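PDB 2FB0: conserved hypothetical protein from Bacteroides thetaiotaomicron, which is of unknown function but may be an oxidoreductase related to the antibiotic biosynthesis monooxygenases. Local coordinates for residues A[66-69]-A[70-73]. Residues are numbered along the deposited sequence; the frame is centred on the assembly and turned at random.
Sequences AAHE and KTAH. With ACT (acetate ion), chain B.
Thr71 grips the carbonyl oxygen of His68 with two groups. Its hydroxyl OG1 donates to His68 O at 2.7 Å, in the carbonyl plane. Its backbone N reaches the same His68 O at 3.1 Å, from well above that plane. Chi1 of 64° sets OG1 between the backbone N and carbonyl carbon of Thr71, where it also caps the backbone N of Phe74. CG2 of Thr71 lies against Ala67 O. OG1 further sits over the centre of one face of the His73 ring, 3.3 Å above its plane.

The side chains of His68 and His73 cross at about a right angle. Their rings meet rim to rim, with planes at 48°, and neither covers the other's face. His68 ND1 lies 4.0 Å from His73 NE2, without a direct bond. Each of these nitrogens bonds instead to Glu35 OE2, which, with acetate on His68 and glycerol on His73 ND1, probably fixes how the rings are turned. With CG anti to the backbone N (chi1 168°), the far edge of His68 turns to the acetate. His68 NE2 donates to acetate O at 2.8 Å, almost straight; Tyr41 also holds this acetate, which like the glycerol probably comes from the crystallisation liquor.

Lys70 N donates to Ala67 O at 3.1 Å. The Lys70 side chain runs back beside Ala66, and a water links its NZ to Ala66 O. A second water joins the Glu69 and Thr71 carbonyl oxygens.

The arrangement is a type I turn from His68 to Thr71 whose last residue is also the N-cap of helix 72-84. It links helices 62-68 and 72-84 in a chain with a four-stranded antiparallel sheet, consistent with the dimeric alpha-beta barrel families.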
ATOM      1  N   ALA A  66      -7.397  -0.306 -18.523  1.00 29.56           N
ATOM      2  CA  ALA A  66      -6.837  -0.645 -19.841  1.00 30.32           C
ATOM      3  C   ALA A  66      -6.466   0.615 -20.607  1.00 30.64           C
ATOM      4  O   ALA A  66      -5.374   0.696 -21.159  1.00 30.90           O
ATOM      5  CB  ALA A  66      -7.815  -1.515 -20.652  1.00 30.36           C
ATOM      6  N   ALA A  67      -7.356   1.609 -20.603  1.00 30.52           N
ATOM      7  CA  ALA A  67      -7.072   2.896 -21.235  1.00 30.67           C
ATOM      8  C   ALA A  67      -5.888   3.620 -20.578  1.00 30.47           C
ATOM      9  O   ALA A  67      -5.054   4.196 -21.275  1.00 31.04           O
ATOM     10  CB  ALA A  67      -8.333   3.795 -21.249  1.00 30.86           C
ATOM     11  N   HIS A  68      -5.819   3.601 -19.244  1.00 29.77           N
ATOM     12  CA  HIS A  68      -4.667   4.158 -18.510  1.00 29.28           C
ATOM     13  C   HIS A  68      -3.337   3.588 -19.015  1.00 29.50           C
ATOM     14  O   HIS A  68      -2.367   4.317 -19.206  1.00 29.07           O
ATOM     15  CB  HIS A  68      -4.830   3.873 -17.014  1.00 28.86           C
ATOM     16  CG  HIS A  68      -3.604   4.123 -16.189  1.00 27.55           C
ATOM     17  ND1 HIS A  68      -3.076   5.381 -15.992  1.00 27.00           N
ATOM     18  CD2 HIS A  68      -2.842   3.276 -15.450  1.00 26.46           C
ATOM     19  CE1 HIS A  68      -2.026   5.296 -15.188  1.00 27.56           C
ATOM     20  NE2 HIS A  68      -1.870   4.032 -14.838  1.00 25.68           N
ATOM     21  N   GLU A  69      -3.321   2.282 -19.234  1.00 30.35           N
ATOM     22  CA  GLU A  69      -2.115   1.567 -19.630  1.00 32.10           C
ATOM     23  C   GLU A  69      -1.700   1.835 -21.083  1.00 32.71           C
ATOM     24  O   GLU A  69      -0.614   1.445 -21.497  1.00 32.66           O
ATOM     25  CB  GLU A  69      -2.282   0.074 -19.350  1.00 31.67           C
ATOM     26  CG  GLU A  69      -2.311  -0.231 -17.855  1.00 33.09           C
ATOM     27  CD  GLU A  69      -2.831  -1.618 -17.535  1.00 36.91           C
ATOM     28  OE1 GLU A  69      -3.472  -2.247 -18.415  1.00 37.98           O
ATOM     29  OE2 GLU A  69      -2.621  -2.070 -16.385  1.00 38.52           O
ATOM     30  N   LYS A  70      -2.558   2.531 -21.827  1.00 33.96           N
ATOM     31  CA  LYS A  70      -2.266   2.935 -23.205  1.00 35.43           C
ATOM     32  C   LYS A  70      -1.847   4.401 -23.304  1.00 35.09           C
ATOM     33  O   LYS A  70      -1.523   4.877 -24.395  1.00 35.76           O
ATOM     34  CB  LYS A  70      -3.473   2.693 -24.117  1.00 35.22           C
ATOM     35  CG  LYS A  70      -3.758   1.233 -24.450  1.00 37.04           C
ATOM     36  CD  LYS A  70      -5.025   1.140 -25.323  1.00 38.23           C
ATOM     37  CE  LYS A  70      -5.402  -0.304 -25.677  1.00 42.90           C
ATOM     38  NZ  LYS A  70      -6.190  -1.011 -24.601  1.00 45.38           N
ATOM     39  N   THR A  71      -1.851   5.122 -22.183  1.00 34.48           N
ATOM     40  CA  THR A  71      -1.485   6.538 -22.204  1.00 33.91           C
ATOM     41  C   THR A  71       0.029   6.747 -22.319  1.00 33.81           C
ATOM     42  O   THR A  71       0.827   5.874 -21.939  1.00 33.64           O
ATOM     43  CB  THR A  71      -1.996   7.317 -20.963  1.00 33.92           C
ATOM     44  OG1 THR A  71      -1.372   6.802 -19.782  1.00 34.36           O
ATOM     45  CG2 THR A  71      -3.520   7.226 -20.827  1.00 33.48           C
ATOM     46  N   ALA A  72       0.395   7.916 -22.839  1.00 33.29           N
ATOM     47  CA  ALA A  72       1.779   8.357 -22.954  1.00 33.13           C
ATOM     48  C   ALA A  72       2.449   8.510 -21.589  1.00 32.65           C
ATOM     49  O   ALA A  72       3.590   8.062 -21.411  1.00 32.55           O
ATOM     50  CB  ALA A  72       1.853   9.676 -23.746  1.00 33.47           C
ATOM     51  N   HIS A  73       1.749   9.126 -20.628  1.00 31.80           N
ATOM     52  CA  HIS A  73       2.313   9.297 -19.282  1.00 31.53           C
ATOM     53  C   HIS A  73       2.605   7.960 -18.579  1.00 30.72           C
ATOM     54  O   HIS A  73       3.621   7.838 -17.890  1.00 30.26           O
ATOM     55  CB  HIS A  73       1.501  10.273 -18.395  1.00 32.05           C
ATOM     56  CG  HIS A  73       0.092   9.836 -18.091  1.00 34.23           C
ATOM     57  ND1 HIS A  73      -1.008  10.361 -18.743  1.00 35.86           N
ATOM     58  CD2 HIS A  73      -0.400   8.966 -17.172  1.00 35.54           C
ATOM     59  CE1 HIS A  73      -2.111   9.814 -18.257  1.00 36.09           C
ATOM     60  NE2 HIS A  73      -1.770   8.964 -17.304  1.00 35.17           N
TER
HETATM   61  C   ACT B 901       0.068   1.651 -13.006  1.00 36.25           C
HETATM   62  O   ACT B 901       0.016   2.894 -13.176  1.00 35.43           O
HETATM   63  OXT ACT B 901      -0.882   0.961 -13.463  1.00 37.71           O
HETATM   64  CH3 ACT B 901       1.217   1.004 -12.314  1.00 36.02           C
HETATM   65  O   HOH W   1      -4.295  -1.565 -22.145  1.00 38.16           O
HETATM   66  O   HOH W   2       1.107   3.192 -22.672  1.00 37.30           O